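Local atomic coordinates of putative triphosphoribosyl-dephospho-coA synthase (Archaeoglobus fulgidus DSM 4304, PDB entry 3H9P), a protein that probably binds ATP and may act as a triphosphoribosyl-dephospho-CoA synthase, although its function has not been established. Residues A60-V65 / N144-E149; E81-R86 / D152-S157; E200-W205 / E220-D225. All coordinates share one frame; numbering follows the deposited sequence.

Interaction 1. Residues A60-V65 / N144-E149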
ATOM      1  N   ALA A  60      -4.371  15.905   5.818  1.00 29.07           N
ATOM      2  CA  ALA A  60      -4.691  16.882   6.852  1.00 28.69           C
ATOM      3  C   ALA A  60      -6.170  16.752   7.252  1.00 28.71           C
ATOM      4  O   ALA A  60      -6.480  16.639   8.462  1.00 27.72           O
ATOM      5  CB  ALA A  60      -4.345  18.263   6.411  1.00 27.40           C
ATOM      6  N   PHE A  61      -7.064  16.689   6.252  1.00 28.37           N
ATOM      7  CA  PHE A  61      -8.530  16.534   6.514  1.00 29.19           C
ATOM      8  C   PHE A  61      -8.950  15.237   7.150  1.00 29.17           C
ATOM      9  O   PHE A  61      -9.890  15.178   8.002  1.00 29.43           O
ATOM     10  CB  PHE A  61      -9.319  16.717   5.214  1.00 29.94           C
ATOM     11  CG  PHE A  61      -9.173  18.094   4.610  1.00 30.72           C
ATOM     12  CD1 PHE A  61      -9.142  19.232   5.428  1.00 30.78           C
ATOM     13  CD2 PHE A  61      -9.142  18.255   3.250  1.00 33.99           C
ATOM     14  CE1 PHE A  61      -9.066  20.486   4.905  1.00 30.20           C
ATOM     15  CE2 PHE A  61      -9.060  19.526   2.692  1.00 37.06           C
ATOM     16  CZ  PHE A  61      -9.015  20.651   3.540  1.00 36.66           C
ATOM     17  N   LEU A  62      -8.279  14.168   6.733  1.00 29.32           N
ATOM     18  CA  LEU A  62      -8.565  12.856   7.307  1.00 28.61           C
ATOM     19  C   LEU A  62      -8.123  12.819   8.784  1.00 28.24           C
ATOM     20  O   LEU A  62      -8.702  12.101   9.593  1.00 27.39           O
ATOM     21  CB  LEU A  62      -7.888  11.754   6.485  1.00 28.16           C
ATOM     22  CG  LEU A  62      -8.048  10.292   6.872  1.00 29.76           C
ATOM     23  CD1 LEU A  62      -9.535   9.846   7.008  1.00 28.29           C
ATOM     24  CD2 LEU A  62      -7.256   9.405   5.872  1.00 27.74           C
ATOM     25  N   LEU A  63      -7.078  13.575   9.101  1.00 27.75           N
ATOM     26  CA  LEU A  63      -6.619  13.732  10.472  1.00 29.14           C
ATOM     27  C   LEU A  63      -7.545  14.679  11.250  1.00 30.38           C
ATOM     28  O   LEU A  63      -7.976  14.365  12.386  1.00 31.32           O
ATOM     29  CB  LEU A  63      -5.167  14.247  10.537  1.00 28.85           C
ATOM     30  CG  LEU A  63      -3.987  13.312  10.214  1.00 28.09           C
ATOM     31  CD1 LEU A  63      -2.656  14.078  10.086  1.00 24.50           C
ATOM     32  CD2 LEU A  63      -3.862  12.189  11.290  1.00 23.56           C
ATOM     33  N   LEU A  64      -7.890  15.805  10.647  1.00 29.82           N
ATOM     34  CA  LEU A  64      -8.596  16.859  11.412  1.00 30.12           C
ATOM     35  C   LEU A  64     -10.063  16.635  11.620  1.00 30.15           C
ATOM     36  O   LEU A  64     -10.574  16.940  12.668  1.00 31.77           O
ATOM     37  CB  LEU A  64      -8.403  18.227  10.767  1.00 30.16           C
ATOM     38  CG  LEU A  64      -6.990  18.810  10.903  1.00 30.77           C
ATOM     39  CD1 LEU A  64      -6.860  19.890   9.810  1.00 33.38           C
ATOM     40  CD2 LEU A  64      -6.720  19.395  12.297  1.00 28.32           C
ATOM     41  N   VAL A  65     -10.747  16.085  10.624  1.00 29.55           N
ATOM     42  CA  VAL A  65     -12.169  15.909  10.751  1.00 28.57           C
ATOM     43  C   VAL A  65     -12.567  15.065  11.981  1.00 28.66           C
ATOM     44  O   VAL A  65     -13.512  15.421  12.696  1.00 29.15           O
ATOM     45  CB  VAL A  65     -12.771  15.440   9.374  1.00 28.40           C
ATOM     46  CG1 VAL A  65     -14.154  14.953   9.513  1.00 25.98           C
ATOM     47  CG2 VAL A  65     -12.681  16.590   8.373  1.00 25.37           C
ATOM     48  N   ASN A 144       2.000   3.686   7.122  1.00 26.47           N
ATOM     49  CA  ASN A 144       0.897   4.636   6.982  1.00 25.50           C
ATOM     50  C   ASN A 144       0.618   5.378   8.309  1.00 24.89           C
ATOM     51  O   ASN A 144      -0.122   4.904   9.178  1.00 25.02           O
ATOM     52  CB  ASN A 144      -0.348   3.900   6.447  1.00 24.92           C
ATOM     53  CG  ASN A 144      -1.455   4.842   6.021  1.00 24.46           C
ATOM     54  OD1 ASN A 144      -1.540   5.975   6.489  1.00 24.90           O
ATOM     55  ND2 ASN A 144      -2.345   4.356   5.167  1.00 23.74           N
ATOM     56  N   LEU A 145       1.226   6.541   8.454  1.00 25.33           N
ATOM     57  CA  LEU A 145       1.156   7.339   9.690  1.00 25.49           C
ATOM     58  C   LEU A 145      -0.245   7.860  10.037  1.00 25.49           C
ATOM     59  O   LEU A 145      -0.645   7.879  11.203  1.00 26.40           O
ATOM     60  CB  LEU A 145       2.188   8.490   9.641  1.00 25.21           C
ATOM     61  CG  LEU A 145       3.678   8.171   9.403  1.00 24.82           C
ATOM     62  CD1 LEU A 145       4.477   9.469   9.298  1.00 24.77           C
ATOM     63  CD2 LEU A 145       4.310   7.282  10.482  1.00 24.57           C
ATOM     64  N   ILE A 146      -1.036   8.236   9.043  1.00 26.36           N
ATOM     65  CA  ILE A 146      -2.356   8.813   9.340  1.00 26.27           C
ATOM     66  C   ILE A 146      -3.288   7.715   9.841  1.00 26.92           C
ATOM     67  O   ILE A 146      -4.064   7.942  10.792  1.00 26.36           O
ATOM     68  CB  ILE A 146      -2.931   9.595   8.120  1.00 26.65           C
ATOM     69  CG1 ILE A 146      -2.191  10.924   7.971  1.00 27.80           C
ATOM     70  CG2 ILE A 146      -4.475   9.827   8.190  1.00 23.74           C
ATOM     71  CD1 ILE A 146      -2.188  11.454   6.507  1.00 28.17           C
ATOM     72  N   ALA A 147      -3.178   6.533   9.218  1.00 27.52           N
ATOM     73  CA  ALA A 147      -3.992   5.337   9.569  1.00 28.39           C
ATOM     74  C   ALA A 147      -3.799   4.944  11.030  1.00 28.33           C
ATOM     75  O   ALA A 147      -4.736   4.683  11.783  1.00 28.88           O
ATOM     76  CB  ALA A 147      -3.592   4.154   8.660  1.00 27.81           C
ATOM     77  N   ARG A 148      -2.531   4.913  11.388  1.00 28.17           N
ATOM     78  CA  ARG A 148      -2.027   4.648  12.725  1.00 27.54           C
ATOM     79  C   ARG A 148      -2.484   5.679  13.784  1.00 27.31           C
ATOM     80  O   ARG A 148      -2.815   5.294  14.897  1.00 28.24           O
ATOM     81  CB  ARG A 148      -0.517   4.591  12.570  1.00 26.83           C
ATOM     82  CG  ARG A 148       0.367   4.807  13.771  1.00 28.54           C
ATOM     83  CD  ARG A 148       1.600   4.082  13.394  1.00 30.84           C
ATOM     84  NE  ARG A 148       2.817   4.803  13.663  1.00 31.99           N
ATOM     85  CZ  ARG A 148       3.946   4.576  13.015  1.00 30.44           C
ATOM     86  NH1 ARG A 148       3.976   3.689  12.021  1.00 30.20           N
ATOM     87  NH2 ARG A 148       5.031   5.254  13.347  1.00 30.26           N
ATOM     88  N   GLU A 149      -2.511   6.967  13.441  1.00 27.53           N
ATOM     89  CA  GLU A 149      -3.195   7.995  14.250  1.00 28.15           C
ATOM     90  C   GLU A 149      -4.707   7.726  14.397  1.00 28.54           C
ATOM     91  O   GLU A 149      -5.313   8.002  15.445  1.00 28.63           O
ATOM     92  CB  GLU A 149      -3.038   9.386  13.598  1.00 27.24           C
ATOM     93  CG  GLU A 149      -1.626   9.917  13.624  1.00 30.72           C
ATOM     94  CD  GLU A 149      -1.181  10.282  15.024  1.00 33.09           C
ATOM     95  OE1 GLU A 149      -1.517  11.377  15.509  1.00 35.59           O
ATOM     96  OE2 GLU A 149      -0.514   9.460  15.647  1.00 36.28           O
TER
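Ile-146 is the apolar wedge of this contact, its two branches meeting Leu-62 and Leu-63 on the facing helix. The CG2 methyl of Ile-146 lies 3.6 Å from Leu-62 CD2 and also touches Leu-62 CG. The other branch serves the second leucine: Ile-146 CG1 is 3.7 Å from Leu-63 CG and 3.8 Å from Leu-63 CD1. This division follows from the first torsion, which sets CG1 anti to the carbonyl carbon (chi1 -74°) and CG2 anti to the backbone N, so that the branches diverge toward successive residues. Leu-63 reaches further with its other methyl, CD2 standing 3.7 Å from Glu-149 CB. Here the glutamate offers only its aliphatic stem. Its chain then bends at chi2, and the carboxylate, buried like Leu-62 and Leu-63, is satisfied by Ile-156 N and Ser-157 OG.

No hydrogen bond crosses between the two segments. The polar bond close by is local: Asn-144, the N-cap of its helix, accepts from Ala-147 N through OD1 at 3.2 Å. That N-H points nearly straight at the oxygen (163°) but arrives from above the carbonyl plane, and it ties down the first turn from which Ile-146 projects.

The two helix segments run almost parallel, 8° apart in direction, with axes 10.1 Å from each other. Both belong to the buried centre of this all-helical fold. Helix 230-246 packs against helix 58-68, bringing Asp-234 and Ser-238 against Leu-63, while helices 36-46 and 24-33 pack against helix 58-68 through Phe-61 and Val-65.

Interaction 2. Residues E81-R86 / D152-S157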
ATOM      1  N   GLU A  81      -9.101  10.920  22.416  1.00 29.54           N
ATOM      2  CA  GLU A  81      -9.869   9.760  22.897  1.00 29.93           C
ATOM      3  C   GLU A  81     -11.295   9.698  22.351  1.00 29.50           C
ATOM      4  O   GLU A  81     -11.764   8.638  21.964  1.00 29.09           O
ATOM      5  CB  GLU A  81      -9.909   9.679  24.458  1.00 30.58           C
ATOM      6  CG  GLU A  81     -10.628   8.416  24.991  1.00 35.15           C
ATOM      7  CD  GLU A  81     -10.713   8.253  26.538  1.00 44.34           C
ATOM      8  OE1 GLU A  81     -10.440   9.214  27.317  1.00 48.02           O
ATOM      9  OE2 GLU A  81     -11.072   7.126  26.981  1.00 44.55           O
ATOM     10  N   ALA A  82     -11.989  10.834  22.348  1.00 29.35           N
ATOM     11  CA  ALA A  82     -13.372  10.886  21.879  1.00 28.97           C
ATOM     12  C   ALA A  82     -13.406  10.694  20.376  1.00 29.07           C
ATOM     13  O   ALA A  82     -14.338  10.095  19.846  1.00 28.91           O
ATOM     14  CB  ALA A  82     -14.005  12.231  22.266  1.00 28.96           C
ATOM     15  N   ALA A  83     -12.390  11.228  19.692  1.00 29.21           N
ATOM     16  CA  ALA A  83     -12.257  11.057  18.222  1.00 29.30           C
ATOM     17  C   ALA A  83     -12.006   9.583  17.872  1.00 29.03           C
ATOM     18  O   ALA A  83     -12.613   9.035  16.974  1.00 28.58           O
ATOM     19  CB  ALA A  83     -11.137  11.958  17.661  1.00 27.44           C
ATOM     20  N   ARG A  84     -11.128   8.928  18.620  1.00 29.97           N
ATOM     21  CA  ARG A  84     -10.937   7.485  18.427  1.00 30.99           C
ATOM     22  C   ARG A  84     -12.255   6.727  18.652  1.00 31.04           C
ATOM     23  O   ARG A  84     -12.599   5.831  17.880  1.00 30.75           O
ATOM     24  CB  ARG A  84      -9.878   6.956  19.371  1.00 30.96           C
ATOM     25  CG  ARG A  84      -9.709   5.473  19.317  1.00 33.51           C
ATOM     26  CD  ARG A  84      -8.627   5.091  20.258  1.00 38.14           C
ATOM     27  NE  ARG A  84      -7.811   4.001  19.769  1.00 41.72           N
ATOM     28  CZ  ARG A  84      -6.919   3.356  20.526  1.00 46.60           C
ATOM     29  NH1 ARG A  84      -6.740   3.701  21.811  1.00 47.01           N
ATOM     30  NH2 ARG A  84      -6.207   2.355  20.008  1.00 46.40           N
ATOM     31  N   ASN A  85     -12.967   7.081  19.716  1.00 30.80           N
ATOM     32  CA  ASN A  85     -14.264   6.483  20.013  1.00 31.51           C
ATOM     33  C   ASN A  85     -15.309   6.731  18.908  1.00 30.72           C
ATOM     34  O   ASN A  85     -15.982   5.809  18.464  1.00 29.83           O
ATOM     35  CB  ASN A  85     -14.759   6.974  21.372  1.00 31.89           C
ATOM     36  CG  ASN A  85     -13.964   6.362  22.549  1.00 36.60           C
ATOM     37  OD1 ASN A  85     -13.390   5.269  22.433  1.00 40.76           O
ATOM     38  ND2 ASN A  85     -13.946   7.056  23.686  1.00 38.69           N
ATOM     39  N   ARG A  86     -15.413   7.967  18.430  1.00 29.81           N
ATOM     40  CA  ARG A  86     -16.258   8.224  17.289  1.00 29.78           C
ATOM     41  C   ARG A  86     -15.816   7.450  16.045  1.00 28.69           C
ATOM     42  O   ARG A  86     -16.644   7.002  15.268  1.00 28.63           O
ATOM     43  CB  ARG A  86     -16.380   9.724  16.991  1.00 30.24           C
ATOM     44  CG  ARG A  86     -17.291  10.434  17.951  1.00 33.58           C
ATOM     45  CD  ARG A  86     -17.596  11.911  17.525  1.00 38.38           C
ATOM     46  NE  ARG A  86     -18.681  12.404  18.376  1.00 41.30           N
ATOM     47  CZ  ARG A  86     -18.492  12.988  19.562  1.00 42.99           C
ATOM     48  NH1 ARG A  86     -17.258  13.206  20.028  1.00 43.12           N
ATOM     49  NH2 ARG A  86     -19.542  13.353  20.283  1.00 43.34           N
ATOM     50  N   ASP A 152      -4.835   4.542  16.949  1.00 28.59           N
ATOM     51  CA  ASP A 152      -4.200   4.438  18.244  1.00 28.56           C
ATOM     52  C   ASP A 152      -4.417   5.673  19.070  1.00 27.93           C
ATOM     53  O   ASP A 152      -3.613   5.952  19.924  1.00 28.07           O
ATOM     54  CB  ASP A 152      -2.678   4.232  18.104  1.00 28.62           C
ATOM     55  CG  ASP A 152      -1.927   5.490  17.509  1.00 31.11           C
ATOM     56  OD1 ASP A 152      -2.431   6.677  17.472  1.00 31.74           O
ATOM     57  OD2 ASP A 152      -0.785   5.269  17.065  1.00 34.03           O
ATOM     58  N   GLY A 153      -5.443   6.457  18.779  1.00 28.13           N
ATOM     59  CA  GLY A 153      -5.695   7.655  19.558  1.00 26.83           C
ATOM     60  C   GLY A 153      -4.847   8.873  19.216  1.00 26.18           C
ATOM     61  O   GLY A 153      -4.644   9.727  20.057  1.00 26.33           O
ATOM     62  N   PHE A 154      -4.336   8.974  17.999  1.00 25.28           N
ATOM     63  CA  PHE A 154      -3.636  10.202  17.610  1.00 25.20           C
ATOM     64  C   PHE A 154      -2.344  10.461  18.422  1.00 25.84           C
ATOM     65  O   PHE A 154      -2.051  11.591  18.806  1.00 25.61           O
ATOM     66  CB  PHE A 154      -4.590  11.424  17.677  1.00 24.52           C
ATOM     67  CG  PHE A 154      -5.647  11.417  16.602  1.00 22.53           C
ATOM     68  CD1 PHE A 154      -5.409  12.031  15.368  1.00 20.47           C
ATOM     69  CD2 PHE A 154      -6.855  10.780  16.815  1.00 20.19           C
ATOM     70  CE1 PHE A 154      -6.345  11.995  14.378  1.00 22.27           C
ATOM     71  CE2 PHE A 154      -7.824  10.750  15.826  1.00 23.20           C
ATOM     72  CZ  PHE A 154      -7.569  11.362  14.584  1.00 19.49           C
ATOM     73  N   LYS A 155      -1.564   9.420  18.649  1.00 26.88           N
ATOM     74  CA  LYS A 155      -0.334   9.540  19.453  1.00 28.35           C
ATOM     75  C   LYS A 155       0.721  10.515  18.879  1.00 28.45           C
ATOM     76  O   LYS A 155       1.334  11.261  19.627  1.00 28.62           O
ATOM     77  CB  LYS A 155       0.255   8.175  19.741  1.00 27.88           C
ATOM     78  CG  LYS A 155      -0.499   7.462  20.884  1.00 31.08           C
ATOM     79  CD  LYS A 155      -0.437   5.939  20.757  1.00 36.59           C
ATOM     80  CE  LYS A 155       0.926   5.353  21.128  1.00 40.66           C
ATOM     81  NZ  LYS A 155       1.055   3.894  20.711  1.00 43.22           N
ATOM     82  N   ILE A 156       0.927  10.529  17.574  1.00 28.25           N
ATOM     83  CA  ILE A 156       1.839  11.513  16.999  1.00 28.57           C
ATOM     84  C   ILE A 156       1.359  12.968  17.176  1.00 28.71           C
ATOM     85  O   ILE A 156       2.124  13.843  17.547  1.00 29.86           O
ATOM     86  CB  ILE A 156       2.133  11.188  15.524  1.00 28.41           C
ATOM     87  CG1 ILE A 156       2.786   9.793  15.456  1.00 27.88           C
ATOM     88  CG2 ILE A 156       3.049  12.234  14.929  1.00 28.27           C
ATOM     89  CD1 ILE A 156       2.639   9.031  14.088  1.00 26.20           C
ATOM     90  N   SER A 157       0.079  13.213  16.981  1.00 27.90           N
ATOM     91  CA  SER A 157      -0.462  14.544  17.095  1.00 27.74           C
ATOM     92  C   SER A 157      -0.339  15.121  18.500  1.00 27.10           C
ATOM     93  O   SER A 157      -0.024  16.303  18.665  1.00 27.29           O
ATOM     94  CB  SER A 157      -1.940  14.532  16.651  1.00 27.17           C
ATOM     95  OG  SER A 157      -2.006  14.083  15.302  1.00 29.53           O
TER
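Arg-84 lays its guanidinium over the backbone joining Asp-152 to Gly-153. The carbonyl carbon of Asp-152 sits above the centre of one face, 3.7 Å from the plane, and Gly-153 N lies above the same face nearer the rim. At the far end of the group Arg-84 NH2 is 3.4 Å from Asp-152 CA. The chain stays extended as far as CD, with chi1 at 175°, before a bend at chi3 turns the flat group over the peptide. Gly-153 has positive phi (80°), where a beta carbon would press on the carbonyl oxygen of Asp-152.

No hydrogen bond links the two segments; Arg-84 NH2 donates instead to Val-151 O, in the last turn of helix 145-151, where its positive charge probably suits the negative end of the helix dipole. With Arg-84 NH2 and Asp-152 OD1 6.3 Å apart, there is no salt bridge. The aspartate turns instead to the chain ahead: OD1 accepts from Lys-155 N at 3.1 Å in an almost straight bond (177°), an Asx motif that spans the turn into the next helix. With Arg-84 cut back to an alanine, Val-151 O would probably lose this donor and the Asp-152 to Gly-153 peptide its flat cover.

The apolar share is small: Phe-154 CE2 meets Ala-83 CB obliquely at 4.0 Å.

The contact thus joins helix 76-88 to the sharp connection between helices 145-151 and 155-167. Phe-154 packs between helices 58-68 and 76-88, touching Leu-63, Pro-66 and Leu-67 of the first and Ala-80 and Leu-87 of the second.

Interaction 3. Residues E200-W205 / E220-D225; sequences EKITEW and EKLLKD
An antiparallel helical hairpin, helix 196-208 followed by helix 212-225, is closed here by four side chains. The short segments run at 158° to each other, with axes 12.5 Å apart, a wide spacing bridged by long side chains. On the more open side the Lys-221 and Trp-205 side chains cross at about a right angle, the lysine methylenes approaching the six-membered ring obliquely. Lys-221 CE is 3.3 Å from Trp-205 CH2 and its CD 3.5 Å from Trp-205 CZ3, so methylenes rather than the ammonium make the touch. The lysine chain leaves with CG anti to the backbone N (chi1 -168°) and bends at chi2 and chi4, and NZ ends near Asp-225 of the same helix. There it forms a salt bridge, NZ to Asp-225 OD2 3.5 Å.

On the buried side Ile-202 CD1 meets Leu-222 CD1. The modelled separation of these two methyls is tighter than normal van der Waals contact, so their exact placing is doubtful, but the apolar pairing is plain. Leu-222 CD1 also lies near the plane of the tryptophan at its edge, 4.5 Å from Trp-205 CZ3.

Trp-205 lies back along its own helix, with Lys-201 O 3.2 Å above one ring face. Within the same helix, Thr-203 OG1 donates to Glu-200 O at 2.6 Å.

Tyr-198, two turns before Trp-205 on that helix, completes the seam: its ring packs edge-to-face with Trp-205, and its hydroxyl bonds Asp-225 OD2. Leu-222 also touches Pro-229, in the loop leading from this hairpin into helix 230-246.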
ATOM      1  N   GLU A 200      13.809   7.455   4.104  1.00 34.06           N
ATOM      2  CA  GLU A 200      14.641   7.302   5.316  1.00 35.01           C
ATOM      3  C   GLU A 200      15.723   8.358   5.306  1.00 34.94           C
ATOM      4  O   GLU A 200      16.123   8.869   6.354  1.00 34.76           O
ATOM      5  CB  GLU A 200      15.288   5.916   5.375  1.00 35.05           C
ATOM      6  CG  GLU A 200      15.040   5.186   6.673  1.00 37.28           C
ATOM      7  CD  GLU A 200      13.930   4.145   6.552  1.00 41.47           C
ATOM      8  OE1 GLU A 200      14.212   2.988   6.165  1.00 43.29           O
ATOM      9  OE2 GLU A 200      12.765   4.469   6.847  1.00 44.73           O
ATOM     10  N   LYS A 201      16.169   8.712   4.107  1.00 35.45           N
ATOM     11  CA  LYS A 201      17.270   9.645   3.973  1.00 36.42           C
ATOM     12  C   LYS A 201      16.872  11.054   4.371  1.00 36.10           C
ATOM     13  O   LYS A 201      17.700  11.811   4.843  1.00 37.26           O
ATOM     14  CB  LYS A 201      17.838   9.626   2.559  1.00 36.35           C
ATOM     15  CG  LYS A 201      19.309   9.970   2.525  1.00 38.69           C
ATOM     16  CD  LYS A 201      20.218   8.786   2.803  1.00 39.39           C
ATOM     17  CE  LYS A 201      21.617   9.043   2.247  1.00 40.12           C
ATOM     18  NZ  LYS A 201      22.591   7.900   2.451  1.00 41.54           N
ATOM     19  N   ILE A 202      15.599  11.394   4.175  1.00 36.44           N
ATOM     20  CA  ILE A 202      15.028  12.678   4.589  1.00 35.15           C
ATOM     21  C   ILE A 202      15.126  12.830   6.077  1.00 34.36           C
ATOM     22  O   ILE A 202      15.494  13.885   6.569  1.00 33.82           O
ATOM     23  CB  ILE A 202      13.536  12.803   4.179  1.00 36.08           C
ATOM     24  CG1 ILE A 202      13.379  12.652   2.664  1.00 37.08           C
ATOM     25  CG2 ILE A 202      12.906  14.161   4.652  1.00 32.98           C
ATOM     26  CD1 ILE A 202      14.203  13.603   1.905  1.00 39.97           C
ATOM     27  N   THR A 203      14.787  11.778   6.812  1.00 34.47           N
ATOM     28  CA  THR A 203      14.870  11.875   8.254  1.00 34.06           C
ATOM     29  C   THR A 203      16.302  12.233   8.644  1.00 33.61           C
ATOM     30  O   THR A 203      16.502  13.119   9.472  1.00 33.60           O
ATOM     31  CB  THR A 203      14.375  10.636   8.961  1.00 34.04           C
ATOM     32  OG1 THR A 203      15.270   9.571   8.686  1.00 34.90           O
ATOM     33  CG2 THR A 203      12.972  10.271   8.473  1.00 34.08           C
ATOM     34  N   GLU A 204      17.288  11.625   7.986  1.00 33.25           N
ATOM     35  CA  GLU A 204      18.701  11.897   8.317  1.00 32.85           C
ATOM     36  C   GLU A 204      19.141  13.299   7.919  1.00 32.44           C
ATOM     37  O   GLU A 204      19.958  13.921   8.630  1.00 31.66           O
ATOM     38  CB  GLU A 204      19.637  10.843   7.724  1.00 31.68           C
ATOM     39  CG  GLU A 204      19.344   9.467   8.294  1.00 33.09           C
ATOM     40  CD  GLU A 204      20.002   8.328   7.536  1.00 34.78           C
ATOM     41  OE1 GLU A 204      20.405   8.544   6.377  1.00 35.77           O
ATOM     42  OE2 GLU A 204      20.107   7.211   8.102  1.00 35.81           O
ATOM     43  N   TRP A 205      18.617  13.781   6.785  1.00 31.77           N
ATOM     44  CA  TRP A 205      18.949  15.132   6.331  1.00 32.06           C
ATOM     45  C   TRP A 205      18.232  16.119   7.210  1.00 32.41           C
ATOM     46  O   TRP A 205      18.802  17.145   7.588  1.00 32.46           O
ATOM     47  CB  TRP A 205      18.550  15.377   4.877  1.00 32.70           C
ATOM     48  CG  TRP A 205      19.234  14.473   3.889  1.00 34.66           C
ATOM     49  CD1 TRP A 205      20.462  13.877   4.026  1.00 34.66           C
ATOM     50  CD2 TRP A 205      18.733  14.069   2.613  1.00 34.24           C
ATOM     51  NE1 TRP A 205      20.742  13.113   2.921  1.00 35.96           N
ATOM     52  CE2 TRP A 205      19.700  13.215   2.035  1.00 36.23           C
ATOM     53  CE3 TRP A 205      17.565  14.350   1.896  1.00 33.18           C
ATOM     54  CZ2 TRP A 205      19.535  12.645   0.757  1.00 36.12           C
ATOM     55  CZ3 TRP A 205      17.389  13.763   0.646  1.00 32.66           C
ATOM     56  CH2 TRP A 205      18.367  12.919   0.091  1.00 34.72           C
ATOM     57  N   GLU A 220      14.835  22.934  -0.971  1.00 33.81           N
ATOM     58  CA  GLU A 220      15.109  23.012  -2.394  1.00 34.54           C
ATOM     59  C   GLU A 220      15.544  21.689  -3.022  1.00 34.10           C
ATOM     60  O   GLU A 220      15.368  21.489  -4.238  1.00 33.51           O
ATOM     61  CB  GLU A 220      16.132  24.100  -2.693  1.00 34.26           C
ATOM     62  CG  GLU A 220      15.913  24.719  -4.029  1.00 37.17           C
ATOM     63  CD  GLU A 220      17.158  25.388  -4.574  1.00 38.63           C
ATOM     64  OE1 GLU A 220      17.746  26.237  -3.857  1.00 38.78           O
ATOM     65  OE2 GLU A 220      17.542  25.053  -5.723  1.00 40.42           O
ATOM     66  N   LYS A 221      16.122  20.800  -2.213  1.00 33.63           N
ATOM     67  CA  LYS A 221      16.503  19.486  -2.734  1.00 34.06           C
ATOM     68  C   LYS A 221      15.263  18.618  -2.935  1.00 33.67           C
ATOM     69  O   LYS A 221      15.099  17.972  -3.975  1.00 33.13           O
ATOM     70  CB  LYS A 221      17.507  18.777  -1.837  1.00 33.90           C
ATOM     71  CG  LYS A 221      18.125  17.561  -2.533  1.00 36.05           C
ATOM     72  CD  LYS A 221      18.244  16.336  -1.596  1.00 39.76           C
ATOM     73  CE  LYS A 221      18.822  15.144  -2.345  1.00 39.46           C
ATOM     74  NZ  LYS A 221      19.550  15.570  -3.578  1.00 39.87           N
ATOM     75  N   LEU A 222      14.408  18.629  -1.916  1.00 33.63           N
ATOM     76  CA  LEU A 222      13.098  18.000  -1.939  1.00 34.01           C
ATOM     77  C   LEU A 222      12.252  18.461  -3.133  1.00 33.96           C
ATOM     78  O   LEU A 222      11.611  17.646  -3.806  1.00 33.68           O
ATOM     79  CB  LEU A 222      12.392  18.288  -0.612  1.00 34.00           C
ATOM     80  CG  LEU A 222      12.564  17.261   0.521  1.00 35.76           C
ATOM     81  CD1 LEU A 222      13.942  16.605   0.543  1.00 35.85           C
ATOM     82  CD2 LEU A 222      12.189  17.828   1.898  1.00 34.33           C
ATOM     83  N   LEU A 223      12.274  19.764  -3.397  1.00 33.94           N
ATOM     84  CA  LEU A 223      11.613  20.322  -4.572  1.00 34.15           C
ATOM     85  C   LEU A 223      12.223  19.855  -5.901  1.00 34.23           C
ATOM     86  O   LEU A 223      11.513  19.282  -6.731  1.00 34.74           O
ATOM     87  CB  LEU A 223      11.564  21.848  -4.507  1.00 34.00           C
ATOM     88  CG  LEU A 223      10.605  22.478  -5.518  1.00 35.01           C
ATOM     89  CD1 LEU A 223       9.176  22.024  -5.242  1.00 35.58           C
ATOM     90  CD2 LEU A 223      10.707  23.993  -5.492  1.00 34.53           C
ATOM     91  N   LYS A 224      13.516  20.090  -6.115  1.00 33.83           N
ATOM     92  CA  LYS A 224      14.152  19.635  -7.359  1.00 33.20           C
ATOM     93  C   LYS A 224      13.931  18.129  -7.553  1.00 32.93           C
ATOM     94  O   LYS A 224      13.751  17.660  -8.679  1.00 32.54           O
ATOM     95  CB  LYS A 224      15.640  19.985  -7.397  1.00 32.68           C
ATOM     96  CG  LYS A 224      15.954  21.473  -7.636  1.00 33.50           C
ATOM     97  CD  LYS A 224      16.212  21.828  -9.146  1.00 32.00           C
ATOM     98  CE  LYS A 224      17.339  22.858  -9.299  1.00 31.09           C
ATOM     99  NZ  LYS A 224      17.888  22.986 -10.702  1.00 29.92           N
ATOM    100  N   ASP A 225      13.908  17.380  -6.452  1.00 32.97           N
ATOM    101  CA  ASP A 225      13.634  15.951  -6.522  1.00 33.11           C
ATOM    102  C   ASP A 225      12.174  15.578  -6.760  1.00 33.41           C
ATOM    103  O   ASP A 225      11.902  14.450  -7.178  1.00 33.75           O
ATOM    104  CB  ASP A 225      14.160  15.236  -5.282  1.00 33.42           C
ATOM    105  CG  ASP A 225      15.661  15.100  -5.305  1.00 34.37           C
ATOM    106  OD1 ASP A 225      16.264  15.461  -6.330  1.00 35.70           O
ATOM    107  OD2 ASP A 225      16.247  14.644  -4.310  1.00 35.32           O
TER

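Interactions 1 and 2 form one continuous region, their centres 10 Å apart and their segments alternating along the chain. Glu-149 couples them: OE2 is 2.6 Å from Ile-156 N and OE1 2.8 Å from Ser-157 OG, both probable hydrogen bonds across the turn between helices 145-151 and 155-167. Leu-63 O also packs against Phe-154 CE1, at 3.5 Å. Interaction 3 is a separate, peripheral hairpin later in the chain, its centre about 22 Å from that of interaction 1 and about 30 Å from that of interaction 2, on the opposite side of the chain's centre from the latter. All three are structural packing within the CitG-family region.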